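Local atomic coordinates of possible thiol-disulfide isomerase (Cytophaga hutchinsonii, PDB entry 3HCZ), a protein that probably catalyses thiol-disulfide exchange through a domain of the thioredoxin-like fold. Residues 17-22 / 78-83; 66-71 / 92-97; 70-75 / 101-106. All blocks are in the same frame, centred on the assembly; numbering follows the deposited sequence.

Contact 1 of 3, residues 17-22 / 78-83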
# COMPACT_ATOMS: atom_id res chain seq x y z
N THR A 17 0.76 10.04 7.56
CA THR A 17 0.05 10.10 8.83
C THR A 17 -1.25 9.31 8.73
O THR A 17 -1.87 9.26 7.67
CB THR A 17 -0.26 11.55 9.24
OG1 THR A 17 -0.92 12.24 8.17
CG2 THR A 17 1.04 12.32 9.57
N ASP A 18 -1.68 8.74 9.86
CA ASP A 18 -2.90 7.91 9.87
C ASP A 18 -4.17 8.79 9.95
O ASP A 18 -4.08 10.02 9.81
CB ASP A 18 -2.82 6.83 10.98
CG ASP A 18 -2.87 7.42 12.40
OD1 ASP A 18 -3.29 8.60 12.57
OD2 ASP A 18 -2.50 6.69 13.37
N THR A 19 -5.34 8.18 10.13
CA THR A 19 -6.62 8.90 10.10
C THR A 19 -6.78 9.84 11.29
O THR A 19 -7.70 10.67 11.31
CB THR A 19 -7.83 7.94 10.01
OG1 THR A 19 -7.76 6.97 11.07
CG2 THR A 19 -7.81 7.19 8.67
N THR A 20 -5.89 9.76 12.27
CA THR A 20 -5.89 10.76 13.35
C THR A 20 -4.86 11.84 13.10
O THR A 20 -4.69 12.71 13.93
CB THR A 20 -5.64 10.17 14.76
OG1 THR A 20 -4.31 9.63 14.80
CG2 THR A 20 -6.67 9.10 15.07
N GLY A 21 -4.15 11.78 11.97
CA GLY A 21 -3.09 12.76 11.75
C GLY A 21 -1.79 12.43 12.43
O GLY A 21 -0.86 13.27 12.45
N THR A 22 -1.67 11.19 12.93
CA THR A 22 -0.48 10.81 13.65
C THR A 22 0.51 10.08 12.74
O THR A 22 0.09 9.21 11.94
CB THR A 22 -0.85 9.91 14.83
OG1 THR A 22 -1.83 10.59 15.61
CG2 THR A 22 0.36 9.66 15.67
N GLU A 78 -12.54 13.85 1.61
CA GLU A 78 -13.03 12.78 0.73
C GLU A 78 -12.39 11.43 1.07
O GLU A 78 -13.04 10.37 0.97
CB GLU A 78 -12.77 13.11 -0.74
CG GLU A 78 -13.63 14.31 -1.22
CD GLU A 78 -15.13 14.12 -0.89
OE1 GLU A 78 -15.73 13.09 -1.31
OE2 GLU A 78 -15.70 15.01 -0.20
N TRP A 79 -11.12 11.48 1.47
CA TRP A 79 -10.41 10.30 1.93
C TRP A 79 -11.16 9.66 3.11
O TRP A 79 -11.45 8.45 3.11
CB TRP A 79 -9.01 10.75 2.33
CG TRP A 79 -8.15 9.75 3.01
CD1 TRP A 79 -7.86 8.47 2.57
CD2 TRP A 79 -7.39 9.95 4.21
NE1 TRP A 79 -6.97 7.86 3.46
CE2 TRP A 79 -6.69 8.74 4.48
CE3 TRP A 79 -7.24 11.02 5.10
CZ2 TRP A 79 -5.83 8.58 5.59
CZ3 TRP A 79 -6.40 10.86 6.23
CH2 TRP A 79 -5.70 9.65 6.46
N LEU A 80 -11.48 10.47 4.12
CA LEU A 80 -12.14 9.94 5.32
C LEU A 80 -13.56 9.45 4.99
O LEU A 80 -13.98 8.38 5.50
CB LEU A 80 -12.13 10.96 6.48
CG LEU A 80 -10.72 11.35 6.95
CD1 LEU A 80 -10.69 12.45 8.01
CD2 LEU A 80 -10.00 10.10 7.46
N LYS A 81 -14.27 10.21 4.16
CA LYS A 81 -15.61 9.81 3.72
C LYS A 81 -15.59 8.45 3.01
O LYS A 81 -16.46 7.60 3.23
CB LYS A 81 -16.21 10.87 2.78
CG LYS A 81 -17.62 10.50 2.30
CD LYS A 81 -18.26 11.55 1.35
CE LYS A 81 -17.99 13.01 1.77
NZ LYS A 81 -18.39 13.97 0.67
N PHE A 82 -14.60 8.25 2.16
CA PHE A 82 -14.47 6.96 1.50
C PHE A 82 -14.20 5.86 2.53
O PHE A 82 -14.83 4.80 2.48
CB PHE A 82 -13.34 7.02 0.49
CG PHE A 82 -13.26 5.82 -0.40
CD1 PHE A 82 -13.76 5.87 -1.70
CD2 PHE A 82 -12.63 4.67 0.05
CE1 PHE A 82 -13.67 4.77 -2.54
CE2 PHE A 82 -12.52 3.56 -0.78
CZ PHE A 82 -13.03 3.60 -2.09
N ILE A 83 -13.24 6.08 3.43
CA ILE A 83 -12.90 5.04 4.44
C ILE A 83 -14.14 4.60 5.22
O ILE A 83 -14.40 3.39 5.34
CB ILE A 83 -11.77 5.48 5.38
CG1 ILE A 83 -10.49 5.58 4.55
CG2 ILE A 83 -11.66 4.51 6.62
CD1 ILE A 83 -9.37 6.36 5.24
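Thr-17 O lies obliquely to the Trp-79 ring, 4.0 Å from Trp-79 CH2. It belongs to a loop before strand 33-39 that packs on helix 77-86 of the thioredoxin-like fold. From Asp-18 to Gly-21 the loop makes a type I beta turn. The backbone O of Asp-18 lies at the edge of the indole, near its plane, 3.7 Å from Trp-79 CH2. The side chain of Asp-18 works within the loop. Its OD1 accepts three bonds, from Thr-20 N (an Asx turn), Thr-22 N and Thr-20 OG1. The two amides come in from above the carboxylate plane, while the hydroxyl meets the syn side. Three donors on one oxygen would be expected to favour the charged carboxylate. Thr-19 carries most of the packing. With chi1 at 54°, its CG2 stands anti to the carbonyl carbon and faces the helix. Leu-80 CD2 and Ile-83 CD1 both lie over one face of the Trp-79 ring, offset toward its rim. The Thr-19 methyl rests against this group. Thr-19 CG2 is 3.8 Å from Leu-80 CD2. It also touches Trp-79 CZ2. Thr-19 CG2 and Ile-83 CD1 meet tip to tip at 3.9 Å.

Contact 2 of 3, residues 66-71 / 92-97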
# COMPACT_ATOMS: atom_id res chain seq x y z
N GLN A 66 0.31 -6.54 6.32
CA GLN A 66 -0.34 -5.24 6.50
C GLN A 66 -0.48 -4.56 5.12
O GLN A 66 0.38 -4.77 4.23
CB GLN A 66 0.43 -4.36 7.51
CG GLN A 66 -0.17 -2.92 7.74
CD GLN A 66 -1.58 -2.99 8.26
OE1 GLN A 66 -2.52 -3.16 7.49
NE2 GLN A 66 -1.74 -2.91 9.59
N VAL A 67 -1.52 -3.74 4.95
CA VAL A 67 -1.59 -2.84 3.78
C VAL A 67 -1.33 -1.40 4.28
O VAL A 67 -2.01 -0.91 5.20
CB VAL A 67 -2.95 -2.88 3.06
CG1 VAL A 67 -2.99 -1.85 1.89
CG2 VAL A 67 -3.28 -4.31 2.55
N TYR A 68 -0.30 -0.79 3.69
CA TYR A 68 0.02 0.61 3.93
C TYR A 68 -0.74 1.30 2.82
O TYR A 68 -0.24 1.40 1.66
CB TYR A 68 1.55 0.80 3.83
CG TYR A 68 2.04 2.13 4.40
CD1 TYR A 68 2.31 2.26 5.77
CD2 TYR A 68 2.29 3.21 3.56
CE1 TYR A 68 2.77 3.48 6.30
CE2 TYR A 68 2.78 4.44 4.08
CZ TYR A 68 3.00 4.55 5.44
OH TYR A 68 3.46 5.77 5.94
N ALA A 69 -1.99 1.71 3.13
CA ALA A 69 -2.89 2.20 2.12
C ALA A 69 -2.64 3.71 2.02
O ALA A 69 -3.15 4.50 2.84
CB ALA A 69 -4.37 1.88 2.42
N ALA A 70 -1.80 4.08 1.06
CA ALA A 70 -1.26 5.45 0.94
C ALA A 70 -2.18 6.26 0.01
O ALA A 70 -2.07 6.21 -1.22
CB ALA A 70 0.18 5.40 0.39
N ASN A 71 -3.11 7.00 0.62
CA ASN A 71 -3.96 7.85 -0.16
C ASN A 71 -3.15 9.08 -0.62
O ASN A 71 -2.42 9.67 0.19
CB ASN A 71 -5.18 8.22 0.66
CG ASN A 71 -6.05 9.20 -0.05
OD1 ASN A 71 -5.80 10.42 0.01
ND2 ASN A 71 -7.10 8.70 -0.71
N LEU A 92 -3.90 -0.11 7.52
CA LEU A 92 -3.16 1.16 7.76
C LEU A 92 -3.41 2.25 6.71
O LEU A 92 -2.60 2.47 5.79
CB LEU A 92 -1.67 0.92 8.00
CG LEU A 92 -0.81 2.13 8.38
CD1 LEU A 92 -1.51 3.02 9.46
CD2 LEU A 92 0.56 1.62 8.89
N ASN A 93 -4.57 2.93 6.84
CA ASN A 93 -4.83 4.10 6.01
C ASN A 93 -3.96 5.28 6.42
O ASN A 93 -3.97 5.69 7.60
CB ASN A 93 -6.29 4.53 6.15
CG ASN A 93 -7.24 3.53 5.52
OD1 ASN A 93 -7.20 3.34 4.30
ND2 ASN A 93 -8.10 2.91 6.34
N VAL A 94 -3.21 5.80 5.46
CA VAL A 94 -2.41 6.99 5.67
C VAL A 94 -2.60 8.01 4.53
O VAL A 94 -3.09 7.65 3.44
CB VAL A 94 -0.88 6.70 5.85
CG1 VAL A 94 -0.62 5.90 7.14
CG2 VAL A 94 -0.27 5.94 4.63
N ARG A 95 -2.24 9.26 4.82
CA ARG A 95 -2.25 10.32 3.82
C ARG A 95 -1.03 11.18 4.11
O ARG A 95 -0.54 11.18 5.25
CB ARG A 95 -3.57 11.14 3.91
CG ARG A 95 -3.86 11.95 2.65
CD ARG A 95 -5.15 12.83 2.76
NE ARG A 95 -5.11 13.87 3.81
CZ ARG A 95 -4.40 15.00 3.73
NH1 ARG A 95 -4.40 15.85 4.72
NH2 ARG A 95 -3.62 15.25 2.68
N ASP A 96 -0.57 11.96 3.13
CA ASP A 96 0.57 12.86 3.33
C ASP A 96 0.22 14.22 3.91
O ASP A 96 0.53 15.27 3.32
CB ASP A 96 1.36 12.94 2.01
CG ASP A 96 2.72 13.62 2.17
OD1 ASP A 96 3.39 13.45 3.23
OD2 ASP A 96 3.10 14.37 1.27
N SER A 97 -0.37 14.22 5.11
CA SER A 97 -0.92 15.42 5.68
C SER A 97 0.18 16.39 6.12
O SER A 97 -0.08 17.58 6.31
CB SER A 97 -1.85 15.12 6.89
OG SER A 97 -1.12 14.76 8.05
O HOH W 1 -5.73 5.33 2.83
O HOH W 2 -1.38 12.13 0.46
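Ala-69 O is gripped by two donors. Val-94 N reaches Ala-69 O at 2.9 Å, in a straight line. A water also donates to Ala-69 O. The same water donates to Asn-93 OD1, so it ties the two strands together on the face that carries Ala-69 and Asn-93. Asn-93 OD1 also accepts from Trp-91 NE1. The strands run parallel. Ala-69 N bonds to Leu-92 O at 2.8 Å, and Asn-71 N bonds to Val-94 O. At the start of the pairing Leu-92 N has two weak bonds, to Val-67 O and to Gln-66 OE1. Gln-66 OE1 also accepts from Val-67 N. Further along, a second water accepts from Asp-96 N and donates to Asn-71 O. On the other face, Val-94 CG2 lies over one face of the Tyr-68 ring, 3.8 Å from its centroid, a CH-pi contact. Tyr-68 holds its ring anti to the backbone N (chi1 -165°), alongside Leu-92, and CD1 of Tyr-68 is 3.6 Å from Leu-92 CD2. This is the beta-alpha-beta unit of strand 65-71, helix 77-86 and strand 92-95. Trp-79 of that helix packs on Asn-71, Asn-93 and Arg-95. Strand 92-95 is outermost in the sheet of this chain, and strand 33-39 flanks 65-71 on its other side.

Contact 3 of 3, residues 70-75 / 101-106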
# COMPACT_ATOMS: atom_id res chain seq x y z
N ALA A 70 -1.80 4.08 1.06
CA ALA A 70 -1.26 5.45 0.94
C ALA A 70 -2.18 6.26 0.01
O ALA A 70 -2.07 6.21 -1.22
CB ALA A 70 0.18 5.40 0.39
N ASN A 71 -3.11 7.00 0.62
CA ASN A 71 -3.96 7.85 -0.16
C ASN A 71 -3.15 9.08 -0.62
O ASN A 71 -2.42 9.67 0.19
CB ASN A 71 -5.18 8.22 0.66
CG ASN A 71 -6.05 9.20 -0.05
OD1 ASN A 71 -5.80 10.42 0.01
ND2 ASN A 71 -7.10 8.70 -0.71
N ILE A 72 -3.23 9.42 -1.92
CA ILE A 72 -2.39 10.47 -2.50
C ILE A 72 -2.98 11.88 -2.45
O ILE A 72 -2.42 12.81 -3.05
CB ILE A 72 -1.94 10.10 -3.93
CG1 ILE A 72 -3.15 10.02 -4.90
CG2 ILE A 72 -1.19 8.78 -3.89
CD1 ILE A 72 -2.78 10.16 -6.37
N GLU A 73 -4.08 12.08 -1.72
CA GLU A 73 -4.84 13.35 -1.86
C GLU A 73 -4.27 14.39 -0.94
O GLU A 73 -3.58 14.05 0.02
CB GLU A 73 -6.32 13.13 -1.52
CG GLU A 73 -7.02 12.17 -2.50
CD GLU A 73 -8.47 11.94 -2.13
OE1 GLU A 73 -9.27 12.92 -2.11
OE2 GLU A 73 -8.83 10.78 -1.85
N ARG A 74 -4.57 15.66 -1.19
CA ARG A 74 -4.00 16.75 -0.41
C ARG A 74 -4.97 17.38 0.58
O ARG A 74 -4.67 18.45 1.14
CB ARG A 74 -3.39 17.82 -1.36
CG ARG A 74 -2.25 17.26 -2.23
CD ARG A 74 -1.05 16.84 -1.32
NE ARG A 74 0.05 16.24 -2.07
CZ ARG A 74 1.11 15.68 -1.46
NH1 ARG A 74 1.22 15.75 -0.13
NH2 ARG A 74 2.08 15.12 -2.18
N LYS A 75 -6.13 16.75 0.75
CA LYS A 75 -7.13 17.14 1.76
C LYS A 75 -7.67 15.87 2.43
O LYS A 75 -7.61 14.78 1.86
CB LYS A 75 -8.31 17.87 1.13
CG LYS A 75 -7.95 19.14 0.40
CD LYS A 75 -9.16 19.78 -0.25
CE LYS A 75 -8.72 20.97 -1.11
NZ LYS A 75 -9.82 21.98 -1.28
N THR A 101 5.91 13.89 1.02
CA THR A 101 5.99 12.91 -0.06
C THR A 101 5.68 13.49 -1.40
O THR A 101 4.64 14.09 -1.65
CB THR A 101 5.05 11.69 0.14
OG1 THR A 101 5.03 11.26 1.52
CG2 THR A 101 5.44 10.57 -0.83
N ASP A 102 6.62 13.29 -2.28
CA ASP A 102 6.44 13.72 -3.63
C ASP A 102 6.06 12.47 -4.44
O ASP A 102 6.97 11.70 -4.75
CB ASP A 102 7.79 14.23 -4.09
CG ASP A 102 7.70 14.97 -5.38
OD1 ASP A 102 8.53 15.92 -5.57
OD2 ASP A 102 6.81 14.62 -6.19
N PHE A 103 4.77 12.23 -4.74
CA PHE A 103 4.38 10.89 -5.26
C PHE A 103 4.92 10.63 -6.67
O PHE A 103 5.23 9.49 -7.04
CB PHE A 103 2.88 10.64 -5.19
CG PHE A 103 2.35 10.59 -3.79
CD1 PHE A 103 2.51 9.47 -3.02
CD2 PHE A 103 1.65 11.67 -3.27
CE1 PHE A 103 2.04 9.40 -1.70
CE2 PHE A 103 1.17 11.62 -1.96
CZ PHE A 103 1.34 10.49 -1.18
N LYS A 104 5.04 11.71 -7.43
CA LYS A 104 5.63 11.62 -8.76
C LYS A 104 7.14 11.43 -8.78
O LYS A 104 7.62 10.51 -9.44
CB LYS A 104 5.26 12.83 -9.58
CG LYS A 104 4.19 12.51 -10.60
CD LYS A 104 2.86 13.03 -10.13
CE LYS A 104 2.26 13.85 -11.25
NZ LYS A 104 0.99 14.43 -10.77
N ILE A 105 7.89 12.24 -8.05
CA ILE A 105 9.35 12.04 -8.03
C ILE A 105 9.69 10.71 -7.35
O ILE A 105 10.37 9.87 -7.94
CB ILE A 105 10.15 13.21 -7.37
CG1 ILE A 105 10.02 14.49 -8.20
CG2 ILE A 105 11.66 12.78 -7.07
CD1 ILE A 105 10.71 15.72 -7.59
N THR A 106 9.21 10.50 -6.13
CA THR A 106 9.66 9.36 -5.34
C THR A 106 9.12 7.99 -5.82
O THR A 106 9.86 7.00 -5.84
CB THR A 106 9.43 9.62 -3.83
OG1 THR A 106 10.01 10.89 -3.48
CG2 THR A 106 10.09 8.56 -2.98
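Ile-72 has chi1 at 65°, which sets CG2 anti to the carbonyl carbon. Phe-103 has chi1 at -64°, which brings its ring up against Ile-72. The two meet in a CH-pi contact. Ile-72 CG2 stands 3.8 Å from the centroid of the Phe-103 ring, almost straight above the ring centre. Thr-101 CG2 covers the opposite face, offset toward the rim. Arg-74 bends at chi2 and passes the ring in the opposite direction. Arg-74 NH2 comes within 3.6 Å of Phe-103 CE2, with the guanidinium and ring planes 44° apart. NH2 of Arg-74 also donates to Thr-101 O at 2.8 Å. This bond lies near the guanidinium plane and almost in line with the C=O. An alanine in place of Phe-103 is likely to leave Ile-72 CG2 without its aromatic face and to open a gap beside the Arg-74 guanidinium. Arg-74 NH1 makes a salt bridge to Asp-96 OD2. A bound sulfate ion, probably from the crystallisation liquor, pairs with Arg-74 NH2 and accepts from Lys-104 N. The contact joins the loop after strand 65-71 to the start of the weakly bonded helix 103-107. The Ile-72 side chain also touches Phe-38 of strand 33-39.

Contact 2 lies between the other two, with its centre 8 Å from that of contact 1 and 10 Å from that of contact 3. Thr-17 O of contact 1 is 2.9 Å from Arg-95 N of contact 2, a probable hydrogen bond that joins the 17-22 segment to the 92-97 segment. Contacts 2 and 3 share Ala-70 and Asn-71. They also meet at Asp-96, whose OD2 makes a salt bridge of 2.7 Å to Arg-74 NH1 and probably accepts from Thr-101 N at 2.9 Å. Arg-74 thus connects Asp-96 with the sulfate beside contact 3. The Cys-Gly-His-Cys sequence, probably the redox site, follows strand 33-39 and lies in none of these segments.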